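Oxalate oxidase 1 (Hordeum vulgare, PDB 2ET1) oxidises oxalate with molecular oxygen to carbon dioxide, releasing hydrogen peroxide in the plant apoplast, and holds a manganese ion. Local coordinates at residues His88-Ala93 with Val151-Gln156; Arg92-Gly97 with Ile131-Met136; Leu104-Leu109 with Arg121-Gly126. All coordinates share one frame; numbering follows the deposited sequence.

Contact 1: His88-Ala93 with Val151-Gln156; sequences HIHPRA and VSFNSQ. With MN (manganese (II) ion), chain B; GLV (glyoxylic acid), chain C.
His90 and Phe153 meet as a T-shaped pair inside the cupin beta-barrel, where His88 and His90 are the two histidines of the first cupin metal motif. The Phe153 ring presents its edge: CE2 stands 3.6 Å above the imidazole plane, over the ring centre, and the two planes are inclined at 67°. Phe153 CG lies beside its own backbone N (chi1 -56°), a turn that directs the ring at the site.

Metal coordination is the second kind of interaction. His88 NE2 lies 2.4 Å and His90 NE2 2.2 Å from the manganese, and Glu95, His137, a water and glyoxylate O3 complete six ligands. With NE2 on the metal and ND1 hydrogen-bonded to Gly159 O, the His90 imidazole is held at both nitrogens. Phe153 CZ approaches glyoxylate O3 at 3.8 Å with the oxygen in its ring plane, consistent with a wall beside the oxalate-binding position.

Apolar packing continues along the chain: Ala93 CB lies 4.1 Å from Phe153 CB and also meets Ser155 CB.

No direct hydrogen bond joins the segments; waters do. One lies close to both Arg92 O and Asn154 O. Arg92, salt-bridged to Asp8 of a neighbouring subunit, and Ser155, bonded to Asp2, share another: it accepts from Arg92 NE in the guanidinium plane at 2.8 Å and donates to Ser155 OG at 2.9 Å.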
loop_
_atom_site.group_PDB
_atom_site.type_symbol
_atom_site.label_atom_id
_atom_site.label_comp_id
_atom_site.label_asym_id
_atom_site.label_seq_id
_atom_site.Cartn_x
_atom_site.Cartn_y
_atom_site.Cartn_z
ATOM N N HIS A 88 19.079 17.631 5.358
ATOM C CA HIS A 88 18.739 16.770 4.220
ATOM C C HIS A 88 17.349 16.150 4.385
ATOM O O HIS A 88 16.758 16.233 5.467
ATOM C CB HIS A 88 19.829 15.683 3.986
ATOM C CG HIS A 88 19.959 14.660 5.086
ATOM N ND1 HIS A 88 20.616 14.917 6.275
ATOM C CD2 HIS A 88 19.551 13.367 5.155
ATOM C CE1 HIS A 88 20.582 13.832 7.035
ATOM N NE2 HIS A 88 19.959 12.874 6.373
ATOM N N ILE A 89 16.862 15.505 3.316
ATOM C CA ILE A 89 15.523 14.884 3.222
ATOM C C ILE A 89 15.630 13.518 2.535
ATOM O O ILE A 89 16.443 13.343 1.623
ATOM C CB ILE A 89 14.573 15.804 2.417
ATOM C CG1 ILE A 89 14.271 17.046 3.267
ATOM C CG2 ILE A 89 13.288 15.064 1.980
ATOM C CD1 ILE A 89 13.421 18.079 2.645
ATOM N N HIS A 90 14.829 12.553 2.996
ATOM C CA HIS A 90 14.663 11.268 2.293
ATOM C C HIS A 90 13.285 11.258 1.643
ATOM O O HIS A 90 12.266 11.217 2.346
ATOM C CB HIS A 90 14.825 10.092 3.279
ATOM C CG HIS A 90 16.125 10.133 4.018
ATOM N ND1 HIS A 90 17.337 9.935 3.386
ATOM C CD2 HIS A 90 16.414 10.413 5.314
ATOM C CE1 HIS A 90 18.320 10.090 4.264
ATOM N NE2 HIS A 90 17.787 10.379 5.441
ATOM N N PRO A 91 13.230 11.341 0.294
ATOM C CA PRO A 91 11.940 11.442 -0.392
ATOM C C PRO A 91 10.998 10.244 -0.233
ATOM O O PRO A 91 9.777 10.411 -0.387
ATOM C CB PRO A 91 12.326 11.625 -1.872
ATOM C CG PRO A 91 13.750 11.197 -1.983
ATOM C CD PRO A 91 14.375 11.421 -0.635
ATOM N N ARG A 92 11.549 9.060 0.082
ATOM C CA ARG A 92 10.778 7.812 -0.002
ATOM C C ARG A 92 10.840 6.923 1.261
ATOM O O ARG A 92 10.530 5.720 1.188
ATOM C CB ARG A 92 11.163 7.013 -1.276
ATOM C CG ARG A 92 10.869 7.770 -2.582
ATOM C CD ARG A 92 11.275 6.966 -3.804
ATOM N NE ARG A 92 12.710 6.709 -3.829
ATOM C CZ ARG A 92 13.628 7.503 -4.374
ATOM N NH1 ARG A 92 13.295 8.654 -4.961
ATOM N NH2 ARG A 92 14.901 7.144 -4.330
ATOM N N ALA A 93 11.198 7.494 2.422
ATOM C CA ALA A 93 11.266 6.669 3.650
ATOM C C ALA A 93 11.272 7.450 4.957
ATOM O O ALA A 93 11.764 8.592 5.010
ATOM C CB ALA A 93 12.510 5.772 3.609
ATOM N N VAL A 151 21.785 3.872 10.969
ATOM C CA VAL A 151 20.376 4.242 10.754
ATOM C C VAL A 151 19.730 3.272 9.772
ATOM O O VAL A 151 20.401 2.782 8.863
ATOM C CB VAL A 151 20.224 5.706 10.252
ATOM C CG1 VAL A 151 20.853 6.664 11.257
ATOM C CG2 VAL A 151 20.872 5.916 8.900
ATOM N N SER A 152 18.442 2.989 9.980
ATOM C CA SER A 152 17.696 2.061 9.124
ATOM C C SER A 152 16.515 2.803 8.488
ATOM O O SER A 152 16.051 3.817 9.032
ATOM C CB SER A 152 17.177 0.876 9.955
ATOM O OG SER A 152 18.254 0.139 10.534
ATOM N N PHE A 153 16.027 2.287 7.360
ATOM C CA PHE A 153 14.938 2.933 6.606
ATOM C C PHE A 153 13.871 1.921 6.226
ATOM O O PHE A 153 14.195 0.752 5.980
ATOM C CB PHE A 153 15.465 3.553 5.297
ATOM C CG PHE A 153 16.592 4.543 5.486
ATOM C CD1 PHE A 153 17.923 4.119 5.422
ATOM C CD2 PHE A 153 16.321 5.898 5.695
ATOM C CE1 PHE A 153 18.975 5.030 5.609
ATOM C CE2 PHE A 153 17.360 6.827 5.895
ATOM C CZ PHE A 153 18.696 6.385 5.840
ATOM N N ASN A 154 12.614 2.362 6.127
ATOM C CA ASN A 154 11.574 1.501 5.515
ATOM C C ASN A 154 11.496 1.602 3.982
ATOM O O ASN A 154 10.409 1.607 3.407
ATOM C CB ASN A 154 10.182 1.648 6.181
ATOM C CG ASN A 154 9.523 3.003 5.948
ATOM O OD1 ASN A 154 8.290 3.127 6.128
ATOM N ND2 ASN A 154 10.294 4.002 5.568
ATOM N N SER A 155 12.669 1.681 3.338
ATOM C CA SER A 155 12.785 1.555 1.877
ATOM C C SER A 155 14.132 0.919 1.514
ATOM O O SER A 155 15.132 1.120 2.218
ATOM C CB SER A 155 12.689 2.917 1.180
ATOM O OG SER A 155 12.864 2.764 -0.242
ATOM N N GLN A 156 14.150 0.168 0.410
ATOM C CA GLN A 156 15.420 -0.331 -0.167
ATOM C C GLN A 156 16.248 0.783 -0.824
ATOM O O GLN A 156 17.420 0.570 -1.151
ATOM C CB GLN A 156 15.144 -1.426 -1.213
ATOM C CG GLN A 156 14.531 -0.909 -2.537
ATOM C CD GLN A 156 14.224 -2.030 -3.518
ATOM O OE1 GLN A 156 13.669 -3.059 -3.140
ATOM N NE2 GLN A 156 14.611 -1.841 -4.787
HETATM MN MN MN B . 18.858 10.992 7.305
HETATM C C1 GLV C . 22.525 8.617 6.025
HETATM O O1 GLV C . 21.850 8.316 4.801
HETATM C C2 GLV C . 21.654 9.504 6.858
HETATM O O2 GLV C . 22.135 10.061 7.881
HETATM O O3 GLV C . 20.464 9.626 6.508
HETATM O O HOH W 1 9.047 3.402 1.720
HETATM O O HOH W 2 12.266 4.098 -2.782
HETATM O O HOH W 3 20.081 11.057 9.209
#

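Contact 2: Arg92-Gly97 with Ile131-Met136; sequences RATEIG and IPRGLM. With MN (manganese (II) ion), chain B.
Glu95 and Ile131 form an antiparallel hydrogen-bonded pair, the touching parts of their segments running 168° apart, with Glu95 N to Ile131 O at 3.1 Å and Ile131 N to Glu95 O at 2.9 Å, both nearly straight. The two side chains lie alongside each other and point the same way. With CG anti to the backbone N (chi1 176°) and the chain extended beyond, Glu95 passes alongside Ile131, Glu95 CD lying 3.9 Å from Ile131 CG1, and delivers OE1 to the manganese at 2.2 Å. OE2 accepts a hydrogen bond from the metal-bound water. Glu95 is the carboxylate of the first cupin motif and joins His88, His90 and His137 round the ion. Thr94 OG1, bonded to Leu70 O of a neighbouring subunit, takes a further, weak bond from Arg133 N at 3.3 Å. Arg133 sits in the type II turn from Pro132 to Leu135, and its bent chain lays one guanidinium face against Ala93, whose CA stands 4.1 Å above the plane, offset toward the rim. NH2 donates to a water that also meets Arg92 O. Replacing Arg133 by alanine is likely to leave that water without its guanidinium donor and to uncover the backbone at Arg92 and Ala93. A second water lies 2.9 Å from Ala93 O and also within bonding distance of Ile131 O.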
loop_
_atom_site.group_PDB
_atom_site.type_symbol
_atom_site.label_atom_id
_atom_site.label_comp_id
_atom_site.label_asym_id
_atom_site.label_seq_id
_atom_site.Cartn_x
_atom_site.Cartn_y
_atom_site.Cartn_z
ATOM N N ARG A 92 11.549 9.060 0.082
ATOM C CA ARG A 92 10.778 7.812 -0.002
ATOM C C ARG A 92 10.840 6.923 1.261
ATOM O O ARG A 92 10.530 5.720 1.188
ATOM C CB ARG A 92 11.163 7.013 -1.276
ATOM C CG ARG A 92 10.869 7.770 -2.582
ATOM C CD ARG A 92 11.275 6.966 -3.804
ATOM N NE ARG A 92 12.710 6.709 -3.829
ATOM C CZ ARG A 92 13.628 7.503 -4.374
ATOM N NH1 ARG A 92 13.295 8.654 -4.961
ATOM N NH2 ARG A 92 14.901 7.144 -4.330
ATOM N N ALA A 93 11.198 7.494 2.422
ATOM C CA ALA A 93 11.266 6.669 3.650
ATOM C C ALA A 93 11.272 7.450 4.957
ATOM O O ALA A 93 11.764 8.592 5.010
ATOM C CB ALA A 93 12.510 5.772 3.609
ATOM N N THR A 94 10.755 6.794 6.000
ATOM C CA THR A 94 11.055 7.123 7.409
ATOM C C THR A 94 12.415 6.526 7.789
ATOM O O THR A 94 12.785 5.454 7.300
ATOM C CB THR A 94 9.967 6.531 8.350
ATOM O OG1 THR A 94 8.685 7.122 8.063
ATOM C CG2 THR A 94 10.282 6.797 9.850
ATOM N N GLU A 95 13.138 7.216 8.682
ATOM C CA GLU A 95 14.435 6.770 9.224
ATOM C C GLU A 95 14.331 6.512 10.732
ATOM O O GLU A 95 13.639 7.250 11.452
ATOM C CB GLU A 95 15.486 7.864 8.969
ATOM C CG GLU A 95 16.884 7.592 9.552
ATOM C CD GLU A 95 17.853 8.737 9.287
ATOM O OE1 GLU A 95 17.705 9.418 8.249
ATOM O OE2 GLU A 95 18.760 8.963 10.132
ATOM N N ILE A 96 15.015 5.465 11.198
ATOM C CA ILE A 96 15.118 5.169 12.633
ATOM C C ILE A 96 16.590 4.901 12.953
ATOM O O ILE A 96 17.224 4.036 12.337
ATOM C CB ILE A 96 14.149 4.014 13.052
ATOM C CG1 ILE A 96 14.077 3.859 14.569
ATOM C CG2 ILE A 96 14.486 2.673 12.341
ATOM C CD1 ILE A 96 12.817 3.073 15.035
ATOM N N GLY A 97 17.147 5.666 13.894
ATOM C CA GLY A 97 18.602 5.617 14.116
ATOM C C GLY A 97 19.052 5.397 15.550
ATOM O O GLY A 97 18.309 5.661 16.501
ATOM N N ILE A 131 12.999 9.925 12.296
ATOM C CA ILE A 131 12.764 11.016 11.337
ATOM C C ILE A 131 11.584 10.654 10.421
ATOM O O ILE A 131 11.727 9.815 9.524
ATOM C CB ILE A 131 13.990 11.273 10.400
ATOM C CG1 ILE A 131 15.363 11.127 11.110
ATOM C CG2 ILE A 131 13.822 12.582 9.642
ATOM C CD1 ILE A 131 15.731 12.247 12.090
ATOM N N PRO A 132 10.414 11.290 10.611
ATOM C CA PRO A 132 9.261 10.967 9.751
ATOM C C PRO A 132 9.561 11.190 8.264
ATOM O O PRO A 132 10.349 12.070 7.921
ATOM C CB PRO A 132 8.169 11.940 10.242
ATOM C CG PRO A 132 8.587 12.302 11.654
ATOM C CD PRO A 132 10.089 12.301 11.636
ATOM N N ARG A 133 8.948 10.385 7.395
ATOM C CA ARG A 133 9.203 10.465 5.956
ATOM C C ARG A 133 9.172 11.878 5.369
ATOM O O ARG A 133 8.248 12.649 5.610
ATOM C CB ARG A 133 8.322 9.477 5.162
ATOM C CG ARG A 133 6.873 9.814 4.952
ATOM C CD ARG A 133 6.207 8.963 3.792
ATOM N NE ARG A 133 6.481 7.510 3.882
ATOM C CZ ARG A 133 7.032 6.761 2.923
ATOM N NH1 ARG A 133 7.368 7.280 1.740
ATOM N NH2 ARG A 133 7.220 5.460 3.143
ATOM N N GLY A 134 10.232 12.208 4.633
ATOM C CA GLY A 134 10.288 13.450 3.876
ATOM C C GLY A 134 10.592 14.744 4.614
ATOM O O GLY A 134 10.648 15.803 3.984
ATOM N N LEU A 135 10.796 14.682 5.935
ATOM C CA LEU A 135 11.080 15.908 6.694
ATOM C C LEU A 135 12.575 16.257 6.718
ATOM O O LEU A 135 13.438 15.372 6.729
ATOM C CB LEU A 135 10.525 15.812 8.132
ATOM C CG LEU A 135 9.005 15.623 8.287
ATOM C CD1 LEU A 135 8.593 15.683 9.752
ATOM C CD2 LEU A 135 8.202 16.649 7.481
ATOM N N MET A 136 12.869 17.560 6.700
ATOM C CA MET A 136 14.262 18.037 6.791
ATOM C C MET A 136 14.863 17.741 8.190
ATOM O O MET A 136 14.176 17.873 9.212
ATOM C CB MET A 136 14.345 19.547 6.496
ATOM C CG MET A 136 15.774 20.032 6.172
ATOM S SD MET A 136 15.908 21.819 5.879
ATOM C CE MET A 136 14.717 22.059 4.552
HETATM MN MN MN B . 18.858 10.992 7.305
HETATM O O HOH W 1 9.047 3.402 1.720
HETATM O O HOH W 4 13.039 10.394 6.819
HETATM O O HOH W 3 20.081 11.057 9.209
#

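Contact 3: Leu104-Leu109 with Arg121-Gly126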
loop_
_atom_site.group_PDB
_atom_site.type_symbol
_atom_site.label_atom_id
_atom_site.label_comp_id
_atom_site.label_asym_id
_atom_site.label_seq_id
_atom_site.Cartn_x
_atom_site.Cartn_y
_atom_site.Cartn_z
ATOM N N LEU A 104 25.967 13.525 19.523
ATOM C CA LEU A 104 25.431 14.192 18.331
ATOM C C LEU A 104 24.191 15.045 18.631
ATOM O O LEU A 104 23.193 14.533 19.150
ATOM C CB LEU A 104 25.077 13.152 17.247
ATOM C CG LEU A 104 26.176 12.313 16.591
ATOM C CD1 LEU A 104 25.549 11.245 15.689
ATOM C CD2 LEU A 104 27.093 13.203 15.766
ATOM N N LEU A 105 24.252 16.335 18.308
ATOM C CA LEU A 105 23.038 17.152 18.257
ATOM C C LEU A 105 22.225 16.685 17.034
ATOM O O LEU A 105 22.705 16.782 15.895
ATOM C CB LEU A 105 23.372 18.649 18.146
ATOM C CG LEU A 105 22.134 19.559 18.038
ATOM C CD1 LEU A 105 21.352 19.601 19.365
ATOM C CD2 LEU A 105 22.506 20.975 17.563
ATOM N N VAL A 106 21.022 16.170 17.276
ATOM C CA VAL A 106 20.135 15.688 16.194
ATOM C C VAL A 106 18.930 16.621 16.115
ATOM O O VAL A 106 18.246 16.836 17.128
ATOM C CB VAL A 106 19.660 14.233 16.459
ATOM C CG1 VAL A 106 18.682 13.765 15.357
ATOM C CG2 VAL A 106 20.859 13.278 16.543
ATOM N N GLY A 107 18.669 17.186 14.931
ATOM C CA GLY A 107 17.523 18.097 14.749
ATOM C C GLY A 107 16.545 17.614 13.684
ATOM O O GLY A 107 16.966 17.140 12.619
ATOM N N ILE A 108 15.247 17.759 13.979
ATOM C CA ILE A 108 14.152 17.361 13.079
ATOM C C ILE A 108 13.191 18.532 12.940
ATOM O O ILE A 108 12.789 19.126 13.948
ATOM C CB ILE A 108 13.376 16.124 13.619
ATOM C CG1 ILE A 108 14.342 14.967 13.878
ATOM C CG2 ILE A 108 12.286 15.695 12.635
ATOM C CD1 ILE A 108 14.488 14.600 15.314
ATOM N N LEU A 109 12.820 18.855 11.700
ATOM C CA LEU A 109 11.989 20.023 11.408
ATOM C C LEU A 109 10.592 19.664 10.897
ATOM O O LEU A 109 10.448 18.912 9.922
ATOM C CB LEU A 109 12.716 20.902 10.379
ATOM C CG LEU A 109 14.007 21.522 10.953
ATOM C CD1 LEU A 109 15.194 21.336 10.028
ATOM C CD2 LEU A 109 13.806 22.989 11.330
ATOM N N ARG A 121 17.958 17.576 20.174
ATOM C CA ARG A 121 18.438 16.958 21.414
ATOM C C ARG A 121 19.864 16.423 21.215
ATOM O O ARG A 121 20.191 15.927 20.133
ATOM C CB ARG A 121 17.494 15.791 21.776
ATOM C CG ARG A 121 17.768 15.093 23.078
ATOM C CD ARG A 121 16.843 13.908 23.305
ATOM N NE ARG A 121 17.043 13.357 24.639
ATOM C CZ ARG A 121 16.267 12.453 25.228
ATOM N NH1 ARG A 121 15.209 11.948 24.600
ATOM N NH2 ARG A 121 16.550 12.049 26.461
ATOM N N VAL A 122 20.707 16.495 22.247
ATOM C CA VAL A 122 21.996 15.780 22.191
ATOM C C VAL A 122 21.743 14.296 22.475
ATOM O O VAL A 122 21.196 13.947 23.526
ATOM C CB VAL A 122 23.038 16.367 23.181
ATOM C CG1 VAL A 122 24.359 15.602 23.082
ATOM C CG2 VAL A 122 23.261 17.857 22.882
ATOM N N VAL A 123 22.117 13.444 21.512
ATOM C CA VAL A 123 21.890 11.989 21.551
ATOM C C VAL A 123 23.230 11.247 21.734
ATOM O O VAL A 123 24.193 11.488 20.988
ATOM C CB VAL A 123 21.180 11.518 20.234
ATOM C CG1 VAL A 123 20.881 10.027 20.253
ATOM C CG2 VAL A 123 19.874 12.303 20.009
ATOM N N ARG A 124 23.288 10.356 22.727
ATOM C CA ARG A 124 24.553 9.685 23.109
ATOM C C ARG A 124 24.466 8.165 22.891
ATOM O O ARG A 124 23.438 7.671 22.400
ATOM C CB ARG A 124 24.960 10.058 24.554
ATOM C CG ARG A 124 25.091 11.578 24.758
ATOM C CD ARG A 124 25.611 11.990 26.128
ATOM N NE ARG A 124 25.775 13.444 26.234
ATOM C CZ ARG A 124 24.813 14.305 26.576
ATOM N NH1 ARG A 124 23.582 13.883 26.841
ATOM N NH2 ARG A 124 25.083 15.610 26.632
ATOM N N ALA A 125 25.539 7.430 23.204
ATOM C CA ALA A 125 25.605 5.984 22.887
ATOM C C ALA A 125 24.395 5.186 23.373
ATOM O O ALA A 125 24.033 5.245 24.552
ATOM C CB ALA A 125 26.903 5.354 23.435
ATOM N N GLY A 126 23.785 4.427 22.452
ATOM C CA GLY A 126 22.644 3.578 22.768
ATOM C C GLY A 126 21.289 4.270 22.711
ATOM O O GLY A 126 20.252 3.614 22.822
#
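Val106 and Val123 both hold CG1 anti to the backbone N (chi1 177° and -178°), which puts each CG2 beside its own N and lets the two CG2 methyls touch at 3.7 Å. These valines are diagonal neighbours rather than a bridged pair: Leu104 faces Val123, and Val106 faces Arg121. Four backbone bonds fix that register. Leu104 N reaches Val123 O at 3.1 Å and Val123 N returns to Leu104 O at 2.8 Å; Val106 N meets Arg121 O at 3.0 Å, while the reverse bond from Arg121 N to Val106 O is the most bent of the four. Between them, Leu105 and Val122 make a non-hydrogen-bonded pair on the opposite face, where Leu105 CD1 comes within 3.9 Å of Arg121 O and 4.4 Å of Val122 CG2. This is the hairpin of strands 104-109 and 118-123, at one edge of a cupin sheet; the axes of 104-109 and 121-123 are inclined at 131°. On the valine face, Val99 packs against Leu104 and Val123, and Phe38 of a neighbouring subunit against Val106, Arg121 and Val123. Since every hydrogen bond across the segments is backbone to backbone, pairing does not depend on polar side-chain groups; what side chains add is aliphatic contact.

How the contacts relate
Contacts 1 and 2 are buried and share Arg92 and Ala93; their centres lie 5 Å apart. Both give ligands to one manganese ion and draw on neighbouring strands of the same sheet, 147-153 and 95-101, where Ser152 N probably bonds to Ile96 O. Contact 3, partly buried and about 18 Å from contact 1 between centres, lies in the second sheet, which contact 1 also reaches through strand 84-89. It touches contact 2, where Ile131 CD1 packs on Ile108 CG1 and Leu109 N probably bonds to Met136 O. Chemistry follows place: metal and water-mediated bonds in contacts 1 and 2, with a ring pair in the first and antiparallel pairing in the second; backbone bonds with aliphatic packing in contact 3.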